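Local coordinates for nisin leader peptide-processing serine protease NisP (Lactococcus lactis subsp. lactis, PDB 4MZD), which probably acts as a subtilisin-like serine endopeptidase that removes the leader peptide from the nisin precursor during antibiotic biosynthesis, at residues Ser101-Glu106 against Ser139-Lys144; His107-Asn112 against Phe338-Thr343; Gln207-Ser212 against Thr219-Glu224; Lys264-Ile269 against Asn478-Gly483. All coordinates share one frame; numbering follows the deposited sequence.

Interaction 1: Ser101-Glu106 against Ser139-Lys144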
loop_
_atom_site.group_PDB
_atom_site.type_symbol
_atom_site.label_atom_id
_atom_site.label_comp_id
_atom_site.label_asym_id
_atom_site.label_seq_id
_atom_site.Cartn_x
_atom_site.Cartn_y
_atom_site.Cartn_z
ATOM N N SER A 101 3.411 -5.173 8.006
ATOM C CA SER A 101 3.583 -6.239 8.994
ATOM C C SER A 101 5.034 -6.512 9.394
ATOM O O SER A 101 5.305 -7.524 10.036
ATOM C CB SER A 101 2.916 -7.539 8.530
ATOM O OG SER A 101 3.606 -8.121 7.440
ATOM N N GLY A 102 5.953 -5.615 9.040
ATOM C CA GLY A 102 7.362 -5.832 9.308
ATOM C C GLY A 102 8.073 -6.338 8.071
ATOM O O GLY A 102 7.554 -6.236 6.958
ATOM N N ILE A 103 9.270 -6.883 8.244
ATOM C CA ILE A 103 10.008 -7.390 7.100
ATOM C C ILE A 103 10.877 -8.557 7.526
ATOM O O ILE A 103 11.244 -8.671 8.695
ATOM C CB ILE A 103 10.888 -6.275 6.465
ATOM C CG1 ILE A 103 11.236 -6.579 4.998
ATOM C CG2 ILE A 103 12.147 -6.025 7.303
ATOM C CD1 ILE A 103 11.905 -5.423 4.280
ATOM N N MET A 104 11.182 -9.426 6.569
ATOM C CA MET A 104 12.213 -10.438 6.733
ATOM C C MET A 104 13.520 -9.819 6.250
ATOM O O MET A 104 13.798 -9.794 5.043
ATOM C CB MET A 104 11.875 -11.676 5.905
ATOM C CG MET A 104 12.844 -12.826 6.131
ATOM S SD MET A 104 12.932 -14.023 4.749
ATOM C CE MET A 104 13.731 -15.456 5.553
ATOM N N GLU A 105 14.312 -9.299 7.186
ATOM C CA GLU A 105 15.492 -8.516 6.820
ATOM C C GLU A 105 16.517 -9.326 6.041
ATOM O O GLU A 105 17.280 -8.775 5.245
ATOM C CB GLU A 105 16.161 -7.899 8.054
ATOM C CG GLU A 105 15.390 -6.754 8.695
ATOM C CD GLU A 105 16.204 -6.057 9.763
ATOM O OE1 GLU A 105 16.485 -6.698 10.794
ATOM O OE2 GLU A 105 16.580 -4.880 9.573
ATOM N N GLU A 106 16.542 -10.632 6.279
ATOM C CA GLU A 106 17.545 -11.481 5.666
ATOM C C GLU A 106 17.139 -11.980 4.277
ATOM O O GLU A 106 17.872 -12.751 3.670
ATOM C CB GLU A 106 17.901 -12.646 6.600
ATOM C CG GLU A 106 16.808 -13.688 6.772
ATOM C CD GLU A 106 15.890 -13.436 7.964
ATOM O OE1 GLU A 106 15.405 -14.438 8.534
ATOM O OE2 GLU A 106 15.635 -12.260 8.326
ATOM N N SER A 139 11.819 -2.855 19.090
ATOM C CA SER A 139 12.809 -3.231 18.085
ATOM C C SER A 139 12.440 -4.478 17.287
ATOM O O SER A 139 13.202 -4.891 16.407
ATOM C CB SER A 139 14.179 -3.432 18.734
ATOM O OG SER A 139 14.603 -2.251 19.380
ATOM N N ASP A 140 11.286 -5.071 17.584
ATOM C CA ASP A 140 10.872 -6.321 16.946
ATOM C C ASP A 140 10.052 -6.033 15.697
ATOM O O ASP A 140 8.840 -5.821 15.777
ATOM C CB ASP A 140 10.052 -7.157 17.930
ATOM C CG ASP A 140 9.632 -8.500 17.359
ATOM O OD1 ASP A 140 9.836 -8.740 16.150
ATOM O OD2 ASP A 140 9.078 -9.316 18.127
ATOM N N ILE A 141 10.726 -6.017 14.548
ATOM C CA ILE A 141 10.061 -5.727 13.283
ATOM C C ILE A 141 9.998 -6.939 12.352
ATOM O O ILE A 141 9.737 -6.809 11.160
ATOM C CB ILE A 141 10.659 -4.477 12.582
ATOM C CG1 ILE A 141 12.187 -4.559 12.490
ATOM C CG2 ILE A 141 10.244 -3.208 13.332
ATOM C CD1 ILE A 141 12.703 -5.621 11.543
ATOM N N VAL A 142 10.207 -8.121 12.918
ATOM C CA VAL A 142 10.145 -9.355 12.145
ATOM C C VAL A 142 8.737 -9.574 11.577
ATOM O O VAL A 142 7.739 -9.374 12.269
ATOM C CB VAL A 142 10.573 -10.554 13.015
ATOM C CG1 VAL A 142 10.328 -11.869 12.295
ATOM C CG2 VAL A 142 12.041 -10.409 13.422
ATOM N N ASP A 143 8.673 -9.990 10.319
ATOM C CA ASP A 143 7.410 -10.187 9.620
ATOM C C ASP A 143 6.883 -11.592 9.888
ATOM O O ASP A 143 7.426 -12.578 9.376
ATOM C CB ASP A 143 7.639 -9.976 8.125
ATOM C CG ASP A 143 6.382 -10.121 7.301
ATOM O OD1 ASP A 143 5.271 -10.212 7.875
ATOM O OD2 ASP A 143 6.513 -10.130 6.062
ATOM N N LYS A 144 5.821 -11.677 10.688
ATOM C CA LYS A 144 5.201 -12.957 11.022
ATOM C C LYS A 144 4.167 -13.395 9.979
ATOM O O LYS A 144 3.715 -14.538 9.987
ATOM C CB LYS A 144 4.508 -12.869 12.388
ATOM C CG LYS A 144 5.410 -12.551 13.575
ATOM C CD LYS A 144 4.584 -12.552 14.865
ATOM C CE LYS A 144 5.440 -12.419 16.124
ATOM N NZ LYS A 144 5.664 -11.003 16.547
HETATM O O HOH W 1 4.183 -9.595 11.478
#
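Ile141 opens the contact with its carbonyl. Its O accepts from Ile103 N at 3.0 Å, the donor standing almost in line with the C=O bond (172°). Its side chain is modelled in two conformers; in one of them CD1 crosses the Glu105 chain at about a right angle and lies 4.3 Å from Ile103 CG2, a detail that stays doubtful. Both isoleucines also rest on Ile172 of strand 169-174. The carbonyl approaches Gly102 closely as well, Ile141 O to Gly102 CA being 3.2 Å, an approach open to a residue without a side chain. Val142 turns its side chain away, so at this position the two chains meet through main-chain atoms. Asp143 then points its CB toward 101-106. With CG anti to the backbone N (chi1 -179°), OD1 reaches Ser101 OG at 2.7 Å, the hydroxyl approaching from above the carboxylate plane, 56° out of it. OD1 also accepts from Met145 N and Gly146 N, and OD2 bonds Thr149. At Lys144 the backbone N is joined to Ser101 O through one water, 2.8 Å from each. Ser101 directly follows Asp100, the predicted charge-relay aspartate, and touches His147, the predicted histidine; its OG also bonds Gly148 N. Several donors converging on the buried carboxylate of Asp143 would probably stabilise its negative charge, and the serine-carboxylate bond ties the loop just after the predicted charge-relay aspartate to the loop just before the predicted histidine.

Interaction 2: His107-Asn112 against Phe338-Thr343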
loop_
_atom_site.group_PDB
_atom_site.type_symbol
_atom_site.label_atom_id
_atom_site.label_comp_id
_atom_site.label_asym_id
_atom_site.label_seq_id
_atom_site.Cartn_x
_atom_site.Cartn_y
_atom_site.Cartn_z
ATOM N N HIS A 107 15.998 -11.545 3.751
ATOM C CA HIS A 107 15.651 -11.956 2.400
ATOM C C HIS A 107 16.756 -11.510 1.441
ATOM O O HIS A 107 17.118 -10.338 1.431
ATOM C CB HIS A 107 14.320 -11.367 1.952
ATOM C CG HIS A 107 13.787 -12.032 0.727
ATOM N ND1 HIS A 107 14.416 -11.936 -0.496
ATOM C CD2 HIS A 107 12.742 -12.877 0.556
ATOM C CE1 HIS A 107 13.757 -12.670 -1.378
ATOM N NE2 HIS A 107 12.736 -13.249 -0.765
ATOM N N PRO A 108 17.302 -12.434 0.629
ATOM C CA PRO A 108 18.450 -12.050 -0.202
ATOM C C PRO A 108 18.196 -10.891 -1.170
ATOM O O PRO A 108 19.155 -10.185 -1.491
ATOM C CB PRO A 108 18.790 -13.344 -0.966
ATOM C CG PRO A 108 17.559 -14.177 -0.880
ATOM C CD PRO A 108 16.967 -13.859 0.465
ATOM N N ASP A 109 16.963 -10.694 -1.632
ATOM C CA ASP A 109 16.713 -9.605 -2.564
ATOM C C ASP A 109 16.517 -8.266 -1.857
ATOM O O ASP A 109 16.509 -7.220 -2.511
ATOM C CB ASP A 109 15.472 -9.876 -3.411
ATOM C CG ASP A 109 15.643 -11.030 -4.381
ATOM O OD1 ASP A 109 16.790 -11.414 -4.708
ATOM O OD2 ASP A 109 14.590 -11.528 -4.842
ATOM N N LEU A 110 16.340 -8.307 -0.533
ATOM C CA LEU A 110 15.966 -7.124 0.248
ATOM C C LEU A 110 17.020 -6.626 1.227
ATOM O O LEU A 110 17.026 -5.457 1.576
ATOM C CB LEU A 110 14.699 -7.398 1.067
ATOM C CG LEU A 110 13.480 -7.928 0.310
ATOM C CD1 LEU A 110 12.315 -8.183 1.261
ATOM C CD2 LEU A 110 13.079 -6.975 -0.802
ATOM N N SER A 111 17.909 -7.507 1.666
ATOM C CA SER A 111 18.784 -7.164 2.780
ATOM C C SER A 111 19.635 -5.919 2.520
ATOM O O SER A 111 19.872 -5.124 3.434
ATOM C CB SER A 111 19.655 -8.355 3.178
ATOM O OG SER A 111 20.458 -8.791 2.095
ATOM N N ASN A 112 20.078 -5.737 1.277
ATOM C CA ASN A 112 20.921 -4.595 0.937
ATOM C C ASN A 112 20.166 -3.274 0.822
ATOM O O ASN A 112 20.783 -2.228 0.628
ATOM C CB ASN A 112 21.703 -4.873 -0.347
ATOM C CG ASN A 112 22.795 -5.897 -0.151
ATOM O OD1 ASN A 112 23.130 -6.252 0.979
ATOM N ND2 ASN A 112 23.370 -6.367 -1.253
ATOM N N PHE A 338 4.254 -11.911 -8.694
ATOM C CA PHE A 338 5.312 -12.673 -8.057
ATOM C C PHE A 338 6.169 -11.727 -7.229
ATOM O O PHE A 338 6.716 -10.760 -7.752
ATOM C CB PHE A 338 6.137 -13.297 -9.181
ATOM C CG PHE A 338 7.087 -14.363 -8.745
ATOM C CD1 PHE A 338 6.634 -15.602 -8.340
ATOM C CD2 PHE A 338 8.445 -14.135 -8.800
ATOM C CE1 PHE A 338 7.537 -16.593 -7.976
ATOM C CE2 PHE A 338 9.348 -15.113 -8.435
ATOM C CZ PHE A 338 8.895 -16.346 -8.037
ATOM N N THR A 339 6.288 -11.999 -5.935
ATOM C CA THR A 339 7.028 -11.101 -5.066
ATOM C C THR A 339 7.768 -11.862 -3.961
ATOM O O THR A 339 7.590 -13.074 -3.780
ATOM C CB THR A 339 6.117 -10.006 -4.498
ATOM O OG1 THR A 339 6.923 -8.942 -3.977
ATOM C CG2 THR A 339 5.204 -10.563 -3.428
ATOM N N THR A 340 8.631 -11.141 -3.253
ATOM C CA THR A 340 9.384 -11.681 -2.128
ATOM C C THR A 340 8.472 -11.990 -0.950
ATOM O O THR A 340 7.537 -11.243 -0.692
ATOM C CB THR A 340 10.422 -10.648 -1.658
ATOM O OG1 THR A 340 9.782 -9.385 -1.481
ATOM C CG2 THR A 340 11.514 -10.460 -2.698
ATOM N N THR A 341 8.740 -13.063 -0.216
ATOM C CA THR A 341 7.962 -13.307 0.995
ATOM C C THR A 341 8.834 -13.806 2.156
ATOM O O THR A 341 10.045 -14.007 2.000
ATOM C CB THR A 341 6.728 -14.191 0.720
ATOM O OG1 THR A 341 5.839 -14.141 1.844
ATOM C CG2 THR A 341 7.140 -15.617 0.422
ATOM N N ASN A 342 8.219 -13.976 3.325
ATOM C CA ASN A 342 8.967 -14.184 4.566
ATOM C C ASN A 342 9.463 -15.613 4.781
ATOM O O ASN A 342 9.930 -15.958 5.868
ATOM C CB ASN A 342 8.176 -13.684 5.778
ATOM C CG ASN A 342 6.994 -14.557 6.088
ATOM O OD1 ASN A 342 6.563 -15.339 5.249
ATOM N ND2 ASN A 342 6.458 -14.432 7.293
ATOM N N THR A 343 9.398 -16.423 3.732
ATOM C CA THR A 343 10.058 -17.719 3.714
ATOM C C THR A 343 11.520 -17.590 3.283
ATOM O O THR A 343 12.281 -18.549 3.372
ATOM C CB THR A 343 9.397 -18.622 2.675
ATOM O OG1 THR A 343 9.436 -17.960 1.405
ATOM C CG2 THR A 343 7.950 -18.934 3.056
#
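The antiparallel hairpin of strands 337-340 and 346-349 meets the loop that follows the predicted charge-relay aspartate of this subtilisin-like fold, and His107 with Thr340 makes most of the contact. The methyl CG2 of Thr340 sits over one face of the imidazole, 3.8 Å from the ring centroid and 28° off the normal, a CH-pi contact displaced toward the rim. Its nearest ring atom is His107 CE1, 3.4 Å from Thr340 CG2. The ring reaches the hairpin because CG stands anti to the backbone N (chi1 -166°), and its rotation is fixed by bonds at both nitrogens: ND1 accepts from Asp109 N at 3.1 Å, the donor only 5° out of the ring plane, and NE2 pairs with Trp345 O in the hairpin turn. A proton on NE2 is consistent with that pattern. At the ring edge, His107 CD2 lies 3.3 Å from Thr341 O, near the ring plane. Thr340 thus divides its branches: the methyl faces the imidazole and also lies 3.9 Å from Asp109 OD2, while the hydroxyl bonds Thr149 O in helix 147-156. Asp109 has a partner for each carboxylate oxygen, Tyr346 OH for OD2 and Asn160 N for OD1. The loop is further tightened at His107 O, which receives two backbone donors, Leu110 N and Ser111 N. Leu110 in turn brings its methyls up to the Thr340 hydroxyl, where Leu110 CD1 lies 3.9 Å from Thr340 OG1.

Interaction 3: Gln207-Ser212 against Thr219-Glu224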
loop_
_atom_site.group_PDB
_atom_site.type_symbol
_atom_site.label_atom_id
_atom_site.label_comp_id
_atom_site.label_asym_id
_atom_site.label_seq_id
_atom_site.Cartn_x
_atom_site.Cartn_y
_atom_site.Cartn_z
ATOM N N GLN A 207 -9.018 0.972 6.476
ATOM C CA GLN A 207 -10.273 0.640 7.132
ATOM C C GLN A 207 -11.344 1.611 6.657
ATOM O O GLN A 207 -11.044 2.741 6.247
ATOM C CB GLN A 207 -10.140 0.764 8.651
ATOM C CG GLN A 207 -9.908 2.198 9.095
ATOM C CD GLN A 207 -9.487 2.337 10.550
ATOM O OE1 GLN A 207 -8.407 2.833 10.833
ATOM N NE2 GLN A 207 -10.342 1.927 11.470
ATOM N N TYR A 208 -12.598 1.185 6.738
ATOM C CA TYR A 208 -13.706 2.084 6.439
ATOM C C TYR A 208 -14.192 2.770 7.708
ATOM O O TYR A 208 -14.417 2.118 8.741
ATOM C CB TYR A 208 -14.867 1.341 5.761
ATOM C CG TYR A 208 -14.422 0.649 4.501
ATOM C CD1 TYR A 208 -13.998 1.384 3.401
ATOM C CD2 TYR A 208 -14.380 -0.732 4.423
ATOM C CE1 TYR A 208 -13.545 0.761 2.256
ATOM C CE2 TYR A 208 -13.931 -1.368 3.276
ATOM C CZ TYR A 208 -13.518 -0.612 2.197
ATOM O OH TYR A 208 -13.062 -1.222 1.051
ATOM N N LEU A 209 -14.351 4.087 7.618
ATOM C CA LEU A 209 -14.834 4.903 8.727
ATOM C C LEU A 209 -16.139 5.576 8.322
ATOM O O LEU A 209 -16.219 6.171 7.246
ATOM C CB LEU A 209 -13.805 5.982 9.066
ATOM C CG LEU A 209 -12.409 5.487 9.459
ATOM C CD1 LEU A 209 -11.471 6.660 9.663
ATOM C CD2 LEU A 209 -12.465 4.629 10.713
ATOM N N MET A 210 -17.155 5.485 9.179
ATOM C CA MET A 210 -18.385 6.245 8.973
ATOM C C MET A 210 -18.260 7.478 9.854
ATOM O O MET A 210 -18.277 7.372 11.083
ATOM C CB MET A 210 -19.620 5.413 9.336
ATOM C CG MET A 210 -20.943 5.986 8.783
ATOM S SD MET A 210 -22.477 4.983 9.098
ATOM C CE MET A 210 -22.751 5.387 10.838
ATOM N N ILE A 211 -18.100 8.640 9.228
ATOM C CA ILE A 211 -17.671 9.832 9.955
ATOM C C ILE A 211 -18.806 10.805 10.269
ATOM O O ILE A 211 -18.578 11.851 10.869
ATOM C CB ILE A 211 -16.515 10.567 9.237
ATOM C CG1 ILE A 211 -16.941 11.070 7.855
ATOM C CG2 ILE A 211 -15.318 9.649 9.121
ATOM C CD1 ILE A 211 -15.944 12.032 7.221
ATOM N N SER A 212 -20.022 10.459 9.856
ATOM C CA SER A 212 -21.224 11.177 10.279
ATOM C C SER A 212 -22.301 10.126 10.515
ATOM O O SER A 212 -22.046 8.932 10.355
ATOM C CB SER A 212 -21.655 12.221 9.240
ATOM O OG SER A 212 -22.060 11.629 8.021
ATOM N N THR A 219 -22.813 6.667 18.413
ATOM C CA THR A 219 -21.553 7.293 18.032
ATOM C C THR A 219 -21.205 7.005 16.576
ATOM O O THR A 219 -21.916 6.284 15.882
ATOM C CB THR A 219 -20.392 6.787 18.907
ATOM O OG1 THR A 219 -20.089 5.431 18.557
ATOM C CG2 THR A 219 -20.750 6.879 20.391
ATOM N N ASN A 220 -20.099 7.575 16.114
ATOM C CA ASN A 220 -19.571 7.217 14.803
ATOM C C ASN A 220 -18.045 7.167 14.861
ATOM O O ASN A 220 -17.476 7.158 15.949
ATOM C CB ASN A 220 -20.103 8.148 13.701
ATOM C CG ASN A 220 -19.726 9.598 13.923
ATOM O OD1 ASN A 220 -18.601 9.903 14.310
ATOM N ND2 ASN A 220 -20.671 10.504 13.674
ATOM N N ASP A 221 -17.386 7.119 13.705
ATOM C CA ASP A 221 -15.941 6.890 13.659
ATOM C C ASP A 221 -15.127 8.162 13.431
ATOM O O ASP A 221 -13.957 8.089 13.058
ATOM C CB ASP A 221 -15.609 5.884 12.556
ATOM C CG ASP A 221 -16.381 4.595 12.695
ATOM O OD1 ASP A 221 -16.502 4.085 13.832
ATOM O OD2 ASP A 221 -16.869 4.088 11.659
ATOM N N TYR A 222 -15.719 9.326 13.674
ATOM C CA TYR A 222 -15.033 10.568 13.340
ATOM C C TYR A 222 -13.741 10.778 14.129
ATOM O O TYR A 222 -12.787 11.344 13.602
ATOM C CB TYR A 222 -15.971 11.765 13.512
ATOM C CG TYR A 222 -15.472 13.066 12.908
ATOM C CD1 TYR A 222 -14.912 13.109 11.634
ATOM C CD2 TYR A 222 -15.595 14.257 13.608
ATOM C CE1 TYR A 222 -14.479 14.310 11.080
ATOM C CE2 TYR A 222 -15.167 15.452 13.069
ATOM C CZ TYR A 222 -14.608 15.477 11.812
ATOM O OH TYR A 222 -14.203 16.693 11.298
ATOM N N GLN A 223 -13.688 10.321 15.377
ATOM C CA GLN A 223 -12.460 10.492 16.149
ATOM C C GLN A 223 -11.276 9.790 15.487
ATOM O O GLN A 223 -10.187 10.355 15.419
ATOM C CB GLN A 223 -12.618 10.025 17.598
ATOM C CG GLN A 223 -11.371 10.272 18.450
ATOM C CD GLN A 223 -11.062 11.747 18.636
ATOM O OE1 GLN A 223 -11.707 12.425 19.430
ATOM N NE2 GLN A 223 -10.075 12.252 17.906
ATOM N N GLU A 224 -11.476 8.563 15.009
ATOM C CA GLU A 224 -10.395 7.870 14.311
ATOM C C GLU A 224 -9.971 8.650 13.075
ATOM O O GLU A 224 -8.784 8.763 12.776
ATOM C CB GLU A 224 -10.799 6.460 13.890
ATOM C CG GLU A 224 -10.929 5.453 15.015
ATOM C CD GLU A 224 -11.013 4.038 14.477
ATOM O OE1 GLU A 224 -9.963 3.480 14.097
ATOM O OE2 GLU A 224 -12.132 3.488 14.404
HETATM O O HOH W 2 -19.641 13.541 12.995
#
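Asp221 and Met210 form the tight part of this contact, clasped by two nearly straight hydrogen bonds. Asp221 N donates to Met210 O at 2.8 Å, and Asp221 OD2 receives Met210 N at 2.9 Å (168°) on its anti lone pair; CG set beside the backbone N (chi1 -54°) carries the carboxylate back to the strand. OD2 also bonds Tyr215 OH, and OD1 forms a salt bridge with Arg482. Leu209 CD2 fills the inner side, 3.9 Å from Asp221 CB. Buried Gln207 adds a hydrogen bond from NE2 to Glu224 OE1, 3.1 Å long and arriving from above the carboxylate, the amide and carboxylate planes 69° apart; Ser183 OG bonds that same oxygen, and Tyr228 OH bonds Gln207 OE1. The strand end thus turns through a short connection into helix 222-238, part of the alpha/beta subtilisin-like fold. Asn220 marks the start: its OD1 accepts from Tyr222 N at 3.0 Å, an Asx turn leading into the first helical residue, with Asp221 at the N-cap. The partly exposed side is joined by apolar contact and water instead of direct hydrogen bonds. Ile211 CB lies 3.8 Å from Tyr222 CD1, an oblique approach to the ring, and a water links Ile211 O to Asn220 ND2.

Interaction 4: Lys264-Ile269 against Asn478-Gly483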
loop_
_atom_site.group_PDB
_atom_site.type_symbol
_atom_site.label_atom_id
_atom_site.label_comp_id
_atom_site.label_asym_id
_atom_site.label_seq_id
_atom_site.Cartn_x
_atom_site.Cartn_y
_atom_site.Cartn_z
ATOM N N LYS A 264 -23.239 -2.484 6.493
ATOM C CA LYS A 264 -24.340 -3.124 7.209
ATOM C C LYS A 264 -24.146 -4.631 7.346
ATOM O O LYS A 264 -24.763 -5.266 8.197
ATOM C CB LYS A 264 -25.672 -2.800 6.538
ATOM C CG LYS A 264 -26.133 -1.382 6.799
ATOM C CD LYS A 264 -27.421 -1.073 6.061
ATOM C CE LYS A 264 -28.027 0.234 6.534
ATOM N NZ LYS A 264 -28.531 0.128 7.932
ATOM N N ARG A 265 -23.278 -5.198 6.515
ATOM C CA ARG A 265 -22.953 -6.614 6.618
ATOM C C ARG A 265 -22.123 -6.898 7.869
ATOM O O ARG A 265 -22.089 -8.036 8.350
ATOM C CB ARG A 265 -22.171 -7.079 5.386
ATOM C CG ARG A 265 -22.893 -6.934 4.057
ATOM C CD ARG A 265 -21.960 -7.307 2.910
ATOM N NE ARG A 265 -21.375 -8.632 3.105
ATOM C CZ ARG A 265 -20.265 -9.059 2.507
ATOM N NH1 ARG A 265 -19.607 -8.266 1.671
ATOM N NH2 ARG A 265 -19.809 -10.280 2.752
ATOM N N PHE A 266 -21.460 -5.866 8.390
ATOM C CA PHE A 266 -20.424 -6.048 9.407
ATOM C C PHE A 266 -20.599 -5.186 10.652
ATOM O O PHE A 266 -19.851 -5.347 11.622
ATOM C CB PHE A 266 -19.046 -5.749 8.810
ATOM C CG PHE A 266 -18.765 -6.487 7.535
ATOM C CD1 PHE A 266 -18.498 -7.844 7.553
ATOM C CD2 PHE A 266 -18.760 -5.824 6.320
ATOM C CE1 PHE A 266 -18.236 -8.529 6.378
ATOM C CE2 PHE A 266 -18.503 -6.502 5.144
ATOM C CZ PHE A 266 -18.237 -7.851 5.173
ATOM N N ARG A 267 -21.552 -4.259 10.615
ATOM C CA ARG A 267 -21.717 -3.276 11.679
ATOM C C ARG A 267 -23.188 -2.998 11.883
ATOM O O ARG A 267 -24.008 -3.329 11.029
ATOM C CB ARG A 267 -21.016 -1.966 11.317
ATOM C CG ARG A 267 -19.534 -2.112 11.064
ATOM C CD ARG A 267 -18.883 -0.784 10.745
ATOM N NE ARG A 267 -17.554 -1.025 10.198
ATOM C CZ ARG A 267 -16.711 -0.085 9.788
ATOM N NH1 ARG A 267 -17.035 1.199 9.875
ATOM N NH2 ARG A 267 -15.533 -0.446 9.284
ATOM N N SER A 268 -23.512 -2.369 13.009
ATOM C CA SER A 268 -24.891 -2.040 13.344
ATOM C C SER A 268 -25.140 -0.543 13.172
ATOM O O SER A 268 -24.843 0.252 14.062
ATOM C CB SER A 268 -25.201 -2.464 14.779
ATOM O OG SER A 268 -24.897 -3.836 14.981
ATOM N N ILE A 269 -25.694 -0.170 12.023
ATOM C CA ILE A 269 -25.882 1.235 11.668
ATOM C C ILE A 269 -27.307 1.707 11.953
ATOM O O ILE A 269 -28.274 1.046 11.579
ATOM C CB ILE A 269 -25.536 1.471 10.179
ATOM C CG1 ILE A 269 -24.055 1.159 9.931
ATOM C CG2 ILE A 269 -25.890 2.892 9.764
ATOM C CD1 ILE A 269 -23.646 1.171 8.476
ATOM N N ASN A 478 -15.225 -8.758 13.249
ATOM C CA ASN A 478 -14.717 -9.177 11.952
ATOM C C ASN A 478 -13.683 -8.191 11.400
ATOM O O ASN A 478 -13.382 -7.175 12.031
ATOM C CB ASN A 478 -15.886 -9.331 10.978
ATOM C CG ASN A 478 -16.673 -8.043 10.810
ATOM O OD1 ASN A 478 -16.291 -7.174 10.029
ATOM N ND2 ASN A 478 -17.773 -7.911 11.546
ATOM N N ARG A 479 -13.148 -8.494 10.221
ATOM C CA ARG A 479 -12.102 -7.681 9.603
ATOM C C ARG A 479 -12.562 -6.257 9.307
ATOM O O ARG A 479 -11.747 -5.334 9.185
ATOM C CB ARG A 479 -11.633 -8.333 8.301
ATOM C CG ARG A 479 -10.133 -8.519 8.201
ATOM C CD ARG A 479 -9.723 -9.085 6.850
ATOM N NE ARG A 479 -9.717 -8.061 5.812
ATOM C CZ ARG A 479 -10.722 -7.835 4.973
ATOM N NH1 ARG A 479 -11.823 -8.569 5.037
ATOM N NH2 ARG A 479 -10.621 -6.874 4.064
ATOM N N ASN A 480 -13.872 -6.089 9.177
ATOM C CA ASN A 480 -14.462 -4.789 8.900
ATOM C C ASN A 480 -15.188 -4.189 10.099
ATOM O O ASN A 480 -15.931 -3.231 9.942
ATOM C CB ASN A 480 -15.414 -4.872 7.703
ATOM C CG ASN A 480 -14.688 -5.096 6.395
ATOM O OD1 ASN A 480 -14.860 -6.130 5.744
ATOM N ND2 ASN A 480 -13.875 -4.129 5.999
ATOM N N SER A 481 -14.970 -4.729 11.298
ATOM C CA SER A 481 -15.542 -4.115 12.499
ATOM C C SER A 481 -14.962 -2.729 12.712
ATOM O O SER A 481 -13.847 -2.452 12.275
ATOM C CB SER A 481 -15.260 -4.961 13.740
ATOM O OG SER A 481 -15.956 -6.185 13.692
ATOM N N ARG A 482 -15.704 -1.863 13.398
ATOM C CA ARG A 482 -15.190 -0.539 13.702
ATOM C C ARG A 482 -13.833 -0.650 14.370
ATOM O O ARG A 482 -13.653 -1.430 15.311
ATOM C CB ARG A 482 -16.150 0.212 14.616
ATOM C CG ARG A 482 -17.507 0.439 14.005
ATOM C CD ARG A 482 -18.458 1.001 15.037
ATOM N NE ARG A 482 -18.068 2.338 15.463
ATOM C CZ ARG A 482 -18.641 2.988 16.470
ATOM N NH1 ARG A 482 -19.615 2.405 17.165
ATOM N NH2 ARG A 482 -18.239 4.213 16.789
ATOM N N GLY A 483 -12.883 0.138 13.886
ATOM C CA GLY A 483 -11.568 0.206 14.489
ATOM C C GLY A 483 -10.562 -0.803 13.964
ATOM O O GLY A 483 -9.381 -0.702 14.289
HETATM O O HOH W 3 -18.583 -5.321 13.989
#
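The type I beta turn from Asn478 to Ser481 faces the loop after helix 256-264, the backbones coming nearest at Phe266 and Ser481, whose CA atoms are 6.1 Å apart. Arg267 reaches across with its chain extended from CG to NE and grips a single carbonyl side-on: NE lies 2.8 Å and NH2 2.9 Å from Asn480 O, which sits 7° out of the guanidinium plane in both bonds. The NE bond runs nearly in line with that carbonyl (167°), whereas NH2 comes from above the carbonyl plane. Tyr208 O and Tyr215 OH take further donors of the same guanidinium, and Arg482 CG packs 3.7 Å from Arg267 CD. Phe266 presents one ring face to Asn480, whose CB stands 4.1 Å from the centroid in a CH-pi contact; the opposite face carries Arg265 CB. Asn478 lies across the phenylalanine at about a right angle, its OD1 3.3 Å from Phe266 CB and its ND2 weakly bonded to Phe266 O. A water joins that carbonyl to Ser481 OG. The turn is also braced from within, since Asn478 OD1 accepts from Asn480 N at 2.8 Å. This arrangement is an Asx turn overlapping a type I beta turn, here joining the stretch that leads into strand 486-487, which pairs with strand 200-210, to the loop after helix 256-264.

From the N terminus, the chain leaves strand 95-100 into the loop shared by interactions 1 and 2. Interaction 1 closes the loop running from Ser101 to Lys144, just ahead of helix 147-156. Interaction 2 opens within that span and closes far later, on the hairpin strand 337-340, so the two cross; they touch where Asp143 O meets Asn342 ND2. Interaction 3 is a short-range closure between strand 200-210 and helix 222-238, lying wholly within the long span of interaction 2. Interaction 4 opens after interaction 3 has closed, still within the span of interaction 2, and closes beyond it, so these two cross; it brings the C-terminal segment back beside interaction 3, where Thr219 meets Arg482. Interactions 2 and 3 lie on opposite sides of the chain's centre.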